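Local coordinates for protein purine nucleoside phosphorylase (Schistosoma mansoni, PDB 6BJ6) that probably catalyses the reversible phosphorolysis of inosine and guanosine to the free purine base and ribose 1-phosphate, working as a trimer, at residues Val112-Asn117 with Lys236-Ser241; Asn117-Ile122 with Cys216-Met221; Phe157-Pro162 with Ala230-Ile235. One frame throughout, in Å; residues are numbered along the deposited sequence.

Contact 1 of 3, residues Val112-Asn117 with Lys236-Ser241; sequences VLLITN and KVLAVS. With DTS (2-{[(S)-phenylsulfinyl]methyl}benzoic acid), chain F.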
loop_
_atom_site.group_PDB
_atom_site.type_symbol
_atom_site.label_atom_id
_atom_site.label_comp_id
_atom_site.label_asym_id
_atom_site.label_seq_id
_atom_site.Cartn_x
_atom_site.Cartn_y
_atom_site.Cartn_z
ATOM N N VAL A 112 8.882 17.364 23.134
ATOM C CA VAL A 112 7.510 17.572 22.653
ATOM C C VAL A 112 7.550 18.090 21.216
ATOM O O VAL A 112 8.285 19.037 20.917
ATOM C CB VAL A 112 6.762 18.588 23.548
ATOM C CG1 VAL A 112 5.386 18.927 22.955
ATOM C CG2 VAL A 112 6.650 18.057 24.959
ATOM N N LEU A 113 6.754 17.482 20.327
ATOM C CA LEU A 113 6.643 17.910 18.933
ATOM C C LEU A 113 5.205 18.330 18.656
ATOM O O LEU A 113 4.276 17.558 18.915
ATOM C CB LEU A 113 7.060 16.766 17.990
ATOM C CG LEU A 113 6.898 16.907 16.461
ATOM C CD1 LEU A 113 7.751 18.046 15.928
ATOM C CD2 LEU A 113 7.272 15.600 15.785
ATOM N N LEU A 114 5.030 19.538 18.104
ATOM C CA LEU A 114 3.731 20.082 17.706
ATOM C C LEU A 114 3.660 20.163 16.183
ATOM O O LEU A 114 4.614 20.636 15.542
ATOM C CB LEU A 114 3.511 21.475 18.331
ATOM C CG LEU A 114 3.898 21.753 19.792
ATOM C CD1 LEU A 114 3.709 23.238 20.275
ATOM C CD2 LEU A 114 3.046 20.848 20.668
ATOM N N ILE A 115 2.531 19.706 15.603
ATOM C CA ILE A 115 2.359 19.561 14.148
ATOM C C ILE A 115 0.993 20.107 13.728
ATOM O O ILE A 115 -0.026 19.802 14.355
ATOM C CB ILE A 115 2.464 18.091 13.673
ATOM C CG1 ILE A 115 3.772 17.425 14.100
ATOM C CG2 ILE A 115 2.378 17.972 12.107
ATOM C CD1 ILE A 115 3.757 15.866 13.927
ATOM N N THR A 116 0.970 20.894 12.649
ATOM C CA THR A 116 -0.288 21.352 12.046
ATOM C C THR A 116 -0.266 21.100 10.536
ATOM O O THR A 116 0.789 21.170 9.898
ATOM C CB THR A 116 -0.538 22.850 12.309
ATOM O OG1 THR A 116 0.480 23.649 11.682
ATOM C CG2 THR A 116 -0.525 23.170 13.779
ATOM N N ASN A 117 -1.436 20.817 9.952
ATOM C CA ASN A 117 -1.527 20.754 8.494
ATOM C C ASN A 117 -2.978 20.878 8.047
ATOM O O ASN A 117 -3.896 20.557 8.792
ATOM C CB ASN A 117 -0.927 19.443 7.945
ATOM C CG ASN A 117 -0.189 19.623 6.568
ATOM O OD1 ASN A 117 1.028 19.807 6.520
ATOM N ND2 ASN A 117 -0.935 19.548 5.465
ATOM N N LYS A 236 6.797 13.156 22.819
ATOM C CA LYS A 236 5.346 13.374 22.901
ATOM C C LYS A 236 4.881 14.271 21.747
ATOM O O LYS A 236 5.634 15.123 21.277
ATOM C CB LYS A 236 4.969 14.028 24.241
ATOM C CG LYS A 236 5.335 13.215 25.447
ATOM C CD LYS A 236 4.797 13.868 26.746
ATOM C CE LYS A 236 5.548 15.141 27.126
ATOM N NZ LYS A 236 4.921 15.894 28.247
ATOM N N VAL A 237 3.633 14.061 21.271
ATOM C CA VAL A 237 3.119 14.726 20.057
ATOM C C VAL A 237 1.742 15.328 20.326
ATOM O O VAL A 237 0.878 14.690 20.946
ATOM C CB VAL A 237 3.019 13.743 18.860
ATOM C CG1 VAL A 237 2.321 14.378 17.647
ATOM C CG2 VAL A 237 4.385 13.253 18.424
ATOM N N LEU A 238 1.531 16.541 19.792
ATOM C CA LEU A 238 0.222 17.168 19.596
ATOM C C LEU A 238 0.102 17.459 18.101
ATOM O O LEU A 238 0.984 18.100 17.527
ATOM C CB LEU A 238 0.077 18.463 20.402
ATOM C CG LEU A 238 -1.188 19.297 20.119
ATOM C CD1 LEU A 238 -2.408 18.572 20.670
ATOM C CD2 LEU A 238 -1.100 20.718 20.747
ATOM N N ALA A 239 -0.949 16.936 17.459
ATOM C CA ALA A 239 -1.166 17.143 16.018
ATOM C C ALA A 239 -2.562 17.716 15.783
ATOM O O ALA A 239 -3.540 17.184 16.310
ATOM C CB ALA A 239 -1.009 15.806 15.238
ATOM N N VAL A 240 -2.663 18.779 14.967
ATOM C CA VAL A 240 -3.927 19.485 14.718
ATOM C C VAL A 240 -4.150 19.618 13.209
ATOM O O VAL A 240 -3.229 20.001 12.475
ATOM C CB VAL A 240 -3.928 20.880 15.376
ATOM C CG1 VAL A 240 -5.292 21.616 15.199
ATOM C CG2 VAL A 240 -3.590 20.760 16.870
ATOM N N SER A 241 -5.350 19.269 12.745
ATOM C CA SER A 241 -5.738 19.465 11.345
ATOM C C SER A 241 -6.600 20.725 11.211
ATOM O O SER A 241 -7.475 20.973 12.041
ATOM C CB SER A 241 -6.532 18.277 10.803
ATOM O OG SER A 241 -5.750 17.081 10.759
HETATM C C12 DTS F . -6.725 17.099 1.628
HETATM C C13 DTS F . -5.454 17.030 1.993
HETATM C C11 DTS F . -7.383 18.458 1.489
HETATM C C10 DTS F . -6.660 19.543 1.708
HETATM C C9 DTS F . -5.194 19.465 2.102
HETATM C C8 DTS F . -4.629 18.281 2.281
HETATM C C7 DTS F . -1.890 18.264 1.149
HETATM C C4 DTS F . -3.589 20.921 -1.024
HETATM C C5 DTS F . -3.278 19.754 -0.507
HETATM C C6 DTS F . -2.190 19.644 0.555
HETATM C C3 DTS F . -2.862 22.155 -0.600
HETATM C C2 DTS F . -1.930 22.094 0.310
HETATM C C1 DTS F . -1.559 20.754 0.950
HETATM O O2 DTS F . -2.345 17.639 3.981
HETATM S S DTS F . -2.875 18.091 2.698
HETATM C C DTS F . -0.445 20.741 1.991
HETATM O O1 DTS F . -0.229 19.731 2.715
HETATM O O DTS F . 0.293 21.753 2.109
HETATM O O HOH W 1 -3.596 17.723 9.143
#
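The strand segments 112-117 and 236-241 run side by side in the same direction, their short axes 4.7 Å apart at 15°, and five N-H...O=C bonds zip them together. The ladder has the alternation of a parallel pair: L113 N donates to K236 O (2.8 Å), L113 O accepts from L238 N, and I115 then repeats the pattern with L238 O and V240 N. N117 N closes the series on V240 O at 3.2 Å.

V112, L114 and T116 share one face with K236, L238 and V240. Here the L114 side chain leans across toward its neighbour, because CG stands anti to the carbonyl carbon (chi1 -42°); its CD2 reaches L238 CB at 3.8 Å. The K236 chain bends at chi3 and passes its aliphatic CE by V112 CG2, also at 3.8 Å. F277 of helix 259-283 packs on L114, T116 and V240. On the other face I115 touches V237 through CD1-CG1 (4.3 Å) and A239 through CB-CB, while helix 224-232 lies against L113, I115 and V237.

Near N117 and S241 a water bridges the chains, 2.8 Å from S241 OG and giving a weak bond to N117 O. The amide of N117 turns away from S241, and its ND2 donates to carboxylate O1 of the bound DTS at 2.8 Å and 163°. Adjacent parallel strands flanked by helices on both faces, meeting a ligand at N117 and continuing beyond it, are characteristic of the alpha/beta core of the phosphorylase superfamily.

Contact 2 of 3, residues Asn117-Ile122 with Cys216-Met221; sequences NLAGGI and CDVVGM. With DTS (2-{[(S)-phenylsulfinyl]methyl}benzoic acid), chain F.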
loop_
_atom_site.group_PDB
_atom_site.type_symbol
_atom_site.label_atom_id
_atom_site.label_comp_id
_atom_site.label_asym_id
_atom_site.label_seq_id
_atom_site.Cartn_x
_atom_site.Cartn_y
_atom_site.Cartn_z
ATOM N N ASN A 117 -1.436 20.817 9.952
ATOM C CA ASN A 117 -1.527 20.754 8.494
ATOM C C ASN A 117 -2.978 20.878 8.047
ATOM O O ASN A 117 -3.896 20.557 8.792
ATOM C CB ASN A 117 -0.927 19.443 7.945
ATOM C CG ASN A 117 -0.189 19.623 6.568
ATOM O OD1 ASN A 117 1.028 19.807 6.520
ATOM N ND2 ASN A 117 -0.935 19.548 5.465
ATOM N N LEU A 118 -3.166 21.365 6.813
ATOM C CA LEU A 118 -4.480 21.323 6.164
ATOM C C LEU A 118 -4.898 19.882 5.869
ATOM O O LEU A 118 -4.053 19.021 5.590
ATOM C CB LEU A 118 -4.435 22.108 4.865
ATOM C CG LEU A 118 -4.334 23.653 4.983
ATOM C CD1 LEU A 118 -3.616 24.283 3.797
ATOM C CD2 LEU A 118 -5.782 24.215 5.061
ATOM N N ALA A 119 -6.214 19.639 5.863
ATOM C CA ALA A 119 -6.769 18.296 5.640
ATOM C C ALA A 119 -8.212 18.368 5.156
ATOM O O ALA A 119 -8.861 19.418 5.217
ATOM C CB ALA A 119 -6.712 17.440 6.919
ATOM N N GLY A 120 -8.707 17.230 4.671
ATOM C CA GLY A 120 -10.105 17.098 4.202
ATOM C C GLY A 120 -11.005 16.537 5.292
ATOM O O GLY A 120 -10.616 15.623 6.023
ATOM N N GLY A 121 -12.225 17.067 5.384
ATOM C CA GLY A 121 -13.189 16.588 6.366
ATOM C C GLY A 121 -14.045 15.425 5.872
ATOM O O GLY A 121 -14.527 15.427 4.744
ATOM N N ILE A 122 -14.229 14.438 6.746
ATOM C CA ILE A 122 -15.055 13.262 6.481
ATOM C C ILE A 122 -16.295 13.240 7.383
ATOM O O ILE A 122 -17.428 13.086 6.912
ATOM C CB ILE A 122 -14.230 11.961 6.645
ATOM C CG1 ILE A 122 -13.059 11.877 5.648
ATOM C CG2 ILE A 122 -15.130 10.726 6.524
ATOM C CD1 ILE A 122 -13.466 11.879 4.178
ATOM N N CYS A 216 -13.380 7.071 9.920
ATOM C CA CYS A 216 -12.429 8.175 9.820
ATOM C C CYS A 216 -13.154 9.510 9.917
ATOM O O CYS A 216 -14.246 9.666 9.381
ATOM C CB CYS A 216 -11.651 8.113 8.507
ATOM S SG CYS A 216 -10.823 6.534 8.298
ATOM N N ASP A 217 -12.537 10.467 10.615
ATOM C CA ASP A 217 -13.070 11.821 10.756
ATOM C C ASP A 217 -12.401 12.836 9.829
ATOM O O ASP A 217 -13.055 13.786 9.393
ATOM C CB ASP A 217 -12.925 12.304 12.203
ATOM C CG ASP A 217 -13.689 11.418 13.191
ATOM O OD1 ASP A 217 -14.939 11.424 13.121
ATOM O OD2 ASP A 217 -13.041 10.712 14.013
ATOM N N VAL A 218 -11.123 12.636 9.498
ATOM C CA VAL A 218 -10.332 13.583 8.707
ATOM C C VAL A 218 -9.408 12.739 7.836
ATOM O O VAL A 218 -9.056 11.622 8.218
ATOM C CB VAL A 218 -9.501 14.517 9.630
ATOM C CG1 VAL A 218 -8.733 15.522 8.829
ATOM C CG2 VAL A 218 -10.389 15.225 10.627
ATOM N N VAL A 219 -9.002 13.267 6.670
ATOM C CA VAL A 219 -8.067 12.563 5.782
ATOM C C VAL A 219 -7.030 13.558 5.248
ATOM O O VAL A 219 -7.361 14.690 4.876
ATOM C CB VAL A 219 -8.809 11.831 4.628
ATOM C CG1 VAL A 219 -9.642 12.779 3.767
ATOM C CG2 VAL A 219 -7.829 11.035 3.757
ATOM N N GLY A 220 -5.764 13.134 5.200
ATOM C CA GLY A 220 -4.718 14.018 4.712
ATOM C C GLY A 220 -3.477 13.250 4.291
ATOM O O GLY A 220 -3.418 12.028 4.400
ATOM N N MET A 221 -2.486 14.002 3.794
ATOM C CA MET A 221 -1.292 13.427 3.165
ATOM C C MET A 221 -0.013 13.637 3.970
ATOM O O MET A 221 1.075 13.454 3.422
ATOM C CB MET A 221 -1.102 14.042 1.758
ATOM C CG MET A 221 -2.351 14.000 0.892
ATOM S SD MET A 221 -2.110 14.843 -0.690
ATOM C CE MET A 221 -3.810 15.011 -1.236
HETATM C C12 DTS F . -6.725 17.099 1.628
HETATM C C13 DTS F . -5.454 17.030 1.993
HETATM C C11 DTS F . -7.383 18.458 1.489
HETATM C C10 DTS F . -6.660 19.543 1.708
HETATM C C9 DTS F . -5.194 19.465 2.102
HETATM C C8 DTS F . -4.629 18.281 2.281
HETATM C C7 DTS F . -1.890 18.264 1.149
HETATM C C4 DTS F . -3.589 20.921 -1.024
HETATM C C5 DTS F . -3.278 19.754 -0.507
HETATM C C6 DTS F . -2.190 19.644 0.555
HETATM C C3 DTS F . -2.862 22.155 -0.600
HETATM C C2 DTS F . -1.930 22.094 0.310
HETATM C C1 DTS F . -1.559 20.754 0.950
HETATM O O2 DTS F . -2.345 17.639 3.981
HETATM S S DTS F . -2.875 18.091 2.698
HETATM C C DTS F . -0.445 20.741 1.991
HETATM O O1 DTS F . -0.229 19.731 2.715
HETATM O O DTS F . 0.293 21.753 2.109
#
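A119 sets its methyl against V218, CB to CG1 at 3.4 Å, tighter than ordinary van der Waals contact. The same V218 CG1, placed anti to its backbone N (chi1 -178°), also lies 3.4 Å from G120 O, so one branch fills the angle between the A119 methyl and the next carbonyl. Further along, I122 crosses V219: CD1 of I122 comes to 3.9 Å from V219 CG1, while its CG2 branch rests on the backbone of C216.

Between these side chains the backbones form a short antiparallel ladder. G120 and V219 are a hydrogen-bonded pair, each N donating to the other's O at 2.9 Å, and G121 with V218 is the non-hydrogen-bonded pair that follows. I122 N adds a bond to D217 O whose donor stands 44° above the carbonyl plane, consistent with the chain leaving the strand there. The segment axes make 128°, well short of antiparallel, and the ladder amounts to these two bridges.

Toward the ligand, N117 ND2 also donates to L118 O, lying in the carbonyl plane on a lone pair, with L118 O in the amide plane of N117; this bond fixes the rotation of the amide that meets DTS. L118 CB approaches DTS C9, and M221 SD lies 3.9 Å from DTS C7, with F161 of the second subunit packing on M221.

The D217 carboxylate is held outside the pair, OD2 by V193 N and OD1 by N123 ND2. I122, C216 and V219 lie against helix 205-213, whereas V218 packs on strands 131-139 and 236-246, the latter pairing with strand 112-121 along its other edge.

Contact 3 of 3, residues Phe157-Pro162 with Ala230-Ile235; sequences FGPRFP and ACHCGI. With DTS (2-{[(S)-phenylsulfinyl]methyl}benzoic acid), chain B.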
loop_
_atom_site.group_PDB
_atom_site.type_symbol
_atom_site.label_atom_id
_atom_site.label_comp_id
_atom_site.label_asym_id
_atom_site.label_seq_id
_atom_site.Cartn_x
_atom_site.Cartn_y
_atom_site.Cartn_z
ATOM N N PHE A 157 17.625 4.436 18.887
ATOM C CA PHE A 157 16.498 5.345 18.971
ATOM C C PHE A 157 15.234 4.712 19.554
ATOM O O PHE A 157 14.500 5.399 20.275
ATOM C CB PHE A 157 16.194 5.947 17.590
ATOM C CG PHE A 157 17.235 6.959 17.145
ATOM C CD1 PHE A 157 17.277 8.209 17.718
ATOM C CD2 PHE A 157 18.185 6.638 16.194
ATOM C CE1 PHE A 157 18.262 9.155 17.353
ATOM C CE2 PHE A 157 19.176 7.572 15.823
ATOM C CZ PHE A 157 19.200 8.832 16.405
ATOM N N GLY A 158 14.988 3.420 19.331
ATOM C CA GLY A 158 13.732 2.821 19.740
ATOM C C GLY A 158 13.621 1.349 19.401
ATOM O O GLY A 158 14.550 0.764 18.845
ATOM N N PRO A 159 12.485 0.731 19.741
ATOM C CA PRO A 159 12.327 -0.720 19.575
ATOM C C PRO A 159 11.913 -1.134 18.159
ATOM O O PRO A 159 11.369 -0.346 17.360
ATOM C CB PRO A 159 11.215 -1.040 20.587
ATOM C CG PRO A 159 10.324 0.199 20.530
ATOM C CD PRO A 159 11.341 1.323 20.466
ATOM N N ARG A 160 12.145 -2.428 17.858
ATOM C CA ARG A 160 11.771 -2.949 16.530
ATOM C C ARG A 160 10.275 -2.806 16.265
ATOM O O ARG A 160 9.861 -2.469 15.135
ATOM C CB ARG A 160 12.218 -4.418 16.421
ATOM C CG ARG A 160 11.730 -5.209 15.211
ATOM C CD ARG A 160 12.484 -4.840 13.923
ATOM N NE ARG A 160 12.041 -3.609 13.296
ATOM C CZ ARG A 160 12.423 -3.235 12.071
ATOM N NH1 ARG A 160 13.274 -4.013 11.377
ATOM N NH2 ARG A 160 11.978 -2.098 11.555
ATOM N N PHE A 161 9.439 -3.116 17.268
ATOM C CA PHE A 161 7.972 -3.080 17.140
ATOM C C PHE A 161 7.347 -2.055 18.097
ATOM O O PHE A 161 7.024 -2.382 19.257
ATOM C CB PHE A 161 7.360 -4.460 17.413
ATOM C CG PHE A 161 7.974 -5.597 16.630
ATOM C CD1 PHE A 161 7.658 -5.761 15.279
ATOM C CD2 PHE A 161 8.807 -6.519 17.236
ATOM C CE1 PHE A 161 8.182 -6.823 14.557
ATOM C CE2 PHE A 161 9.350 -7.578 16.520
ATOM C CZ PHE A 161 9.033 -7.730 15.167
ATOM N N PRO A 162 7.146 -0.811 17.667
ATOM C CA PRO A 162 6.560 0.204 18.566
ATOM C C PRO A 162 5.060 0.052 18.755
ATOM O O PRO A 162 4.330 -0.372 17.852
ATOM C CB PRO A 162 6.860 1.535 17.858
ATOM C CG PRO A 162 7.849 1.259 16.807
ATOM C CD PRO A 162 7.643 -0.212 16.423
ATOM N N ALA A 230 8.569 10.017 15.900
ATOM C CA ALA A 230 8.615 10.632 17.230
ATOM C C ALA A 230 8.260 9.624 18.319
ATOM O O ALA A 230 8.933 9.527 19.359
ATOM C CB ALA A 230 7.642 11.822 17.277
ATOM N N CYS A 231 7.174 8.880 18.115
ATOM C CA CYS A 231 6.748 7.891 19.110
ATOM C C CYS A 231 7.820 6.817 19.328
ATOM O O CYS A 231 8.089 6.413 20.472
ATOM C CB CYS A 231 5.432 7.268 18.652
ATOM S SG CYS A 231 4.649 6.141 19.886
ATOM N N HIS A 232 8.452 6.359 18.240
ATOM C CA HIS A 232 9.514 5.352 18.316
ATOM C C HIS A 232 10.638 5.798 19.257
ATOM O O HIS A 232 11.151 4.982 20.045
ATOM C CB HIS A 232 10.005 5.057 16.873
ATOM C CG HIS A 232 11.176 4.108 16.751
ATOM N ND1 HIS A 232 12.471 4.559 16.573
ATOM C CD2 HIS A 232 11.251 2.752 16.725
ATOM C CE1 HIS A 232 13.288 3.528 16.443
ATOM N NE2 HIS A 232 12.578 2.417 16.535
ATOM N N CYS A 233 10.993 7.102 19.252
ATOM C CA CYS A 233 12.115 7.584 20.061
ATOM C C CYS A 233 11.680 8.349 21.332
ATOM O O CYS A 233 12.520 8.990 21.976
ATOM C CB CYS A 233 13.079 8.434 19.204
ATOM S SG CYS A 233 12.559 10.020 18.680
ATOM N N GLY A 234 10.417 8.249 21.738
ATOM C CA GLY A 234 9.974 8.784 23.025
ATOM C C GLY A 234 9.601 10.257 23.066
ATOM O O GLY A 234 9.571 10.840 24.156
ATOM N N ILE A 235 9.320 10.876 21.930
ATOM C CA ILE A 235 8.885 12.278 21.868
ATOM C C ILE A 235 7.353 12.332 21.915
ATOM O O ILE A 235 6.683 11.623 21.159
ATOM C CB ILE A 235 9.436 12.955 20.596
ATOM C CG1 ILE A 235 10.974 12.987 20.653
ATOM C CG2 ILE A 235 8.867 14.362 20.419
ATOM C CD1 ILE A 235 11.649 13.609 19.419
HETATM C C12 DTS B . 0.934 -8.420 16.386
HETATM C C13 DTS B . 1.769 -8.952 15.507
HETATM C C11 DTS B . 1.025 -8.836 17.840
HETATM C C10 DTS B . 1.957 -9.702 18.200
HETATM C C9 DTS B . 2.932 -10.295 17.196
HETATM C C8 DTS B . 2.821 -9.980 15.915
HETATM C C7 DTS B . 5.501 -9.569 14.719
HETATM C C4 DTS B . 6.168 -8.690 18.386
HETATM C C5 DTS B . 5.715 -8.617 17.155
HETATM C C6 DTS B . 6.085 -9.684 16.131
HETATM C C3 DTS B . 7.077 -9.804 18.794
HETATM C C2 DTS B . 7.408 -10.733 17.941
HETATM C C1 DTS B . 6.878 -10.691 16.506
HETATM O O2 DTS B . 3.657 -11.567 13.613
HETATM S S DTS B . 3.971 -10.595 14.656
HETATM C C DTS B . 7.318 -11.793 15.547
HETATM O O1 DTS B . 6.763 -11.954 14.426
HETATM O O DTS B . 8.276 -12.541 15.873
HETATM O O HOH W 2 14.703 6.897 22.767
#
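H232 lays its imidazole against the loop at G158 and P159, with G158 CA over one ring face, 3.6 Å from the ring centroid and 21° off the normal, a CH-pi contact. P159 O and P162 CG approach the ring at its edge, near its plane; P162 CG is 3.7 Å from H232 CD2. With CG anti to the backbone N (chi1 176°), the ring extends from the end of helix 224-232 into the 157-162 loop. F157 contributes its CB, 4.0 Å from H232 CE1, and its carbonyl O receives a CA-H...O contact from C233 CA at 3.2 Å.

The helix terminates here in a Schellman motif: I235 N bonds to A230 O and G234 N to C231 O, with G234 at positive phi as the C-prime residue. A water lies within hydrogen-bonding distance of F157 O and C233 O and may bridge them.

A second shell sets the orientation of the ring: N153 OD1 is hydrogen-bonded to H232 NE2, and N153 ND2 bonds to G158 O, so one side chain grips both ring and loop. Helix 95-108 lies against F157 and H232 through R103. On the loop's far side F161 is sandwiched between R160 CG on one face and C5 of the DTS of chain B on the other, 3.6 Å above the ring plane; that DTS is hydrogen-bonded to S35 and N117 of the third subunit, and R160 NH1 forms a salt bridge with E91 of the same neighbour.

How the contacts relate
Along the chain the order is 112-117, 117-122, 157-162, 216-221, 230-235, 236-241, so contact 1 closes a loop within which contacts 2 and 3 lie with alternating segments. Contacts 1 and 2, with centres 14 Å apart, share N117 and strand 112-121 in one mixed sheet, and S241 OG packs on V218 and A119 where they meet. Contacts 3 and 1 have centres about 17 Å apart and touch through V237 and L113 on A230; contacts 3 and 2 are about 25 Å apart between centres. Contacts 1 and 2 both touch the DTS of chain F, whereas F161 of contact 3 covers a DTS bound to the third subunit, consistent with pockets completed by a neighbouring subunit.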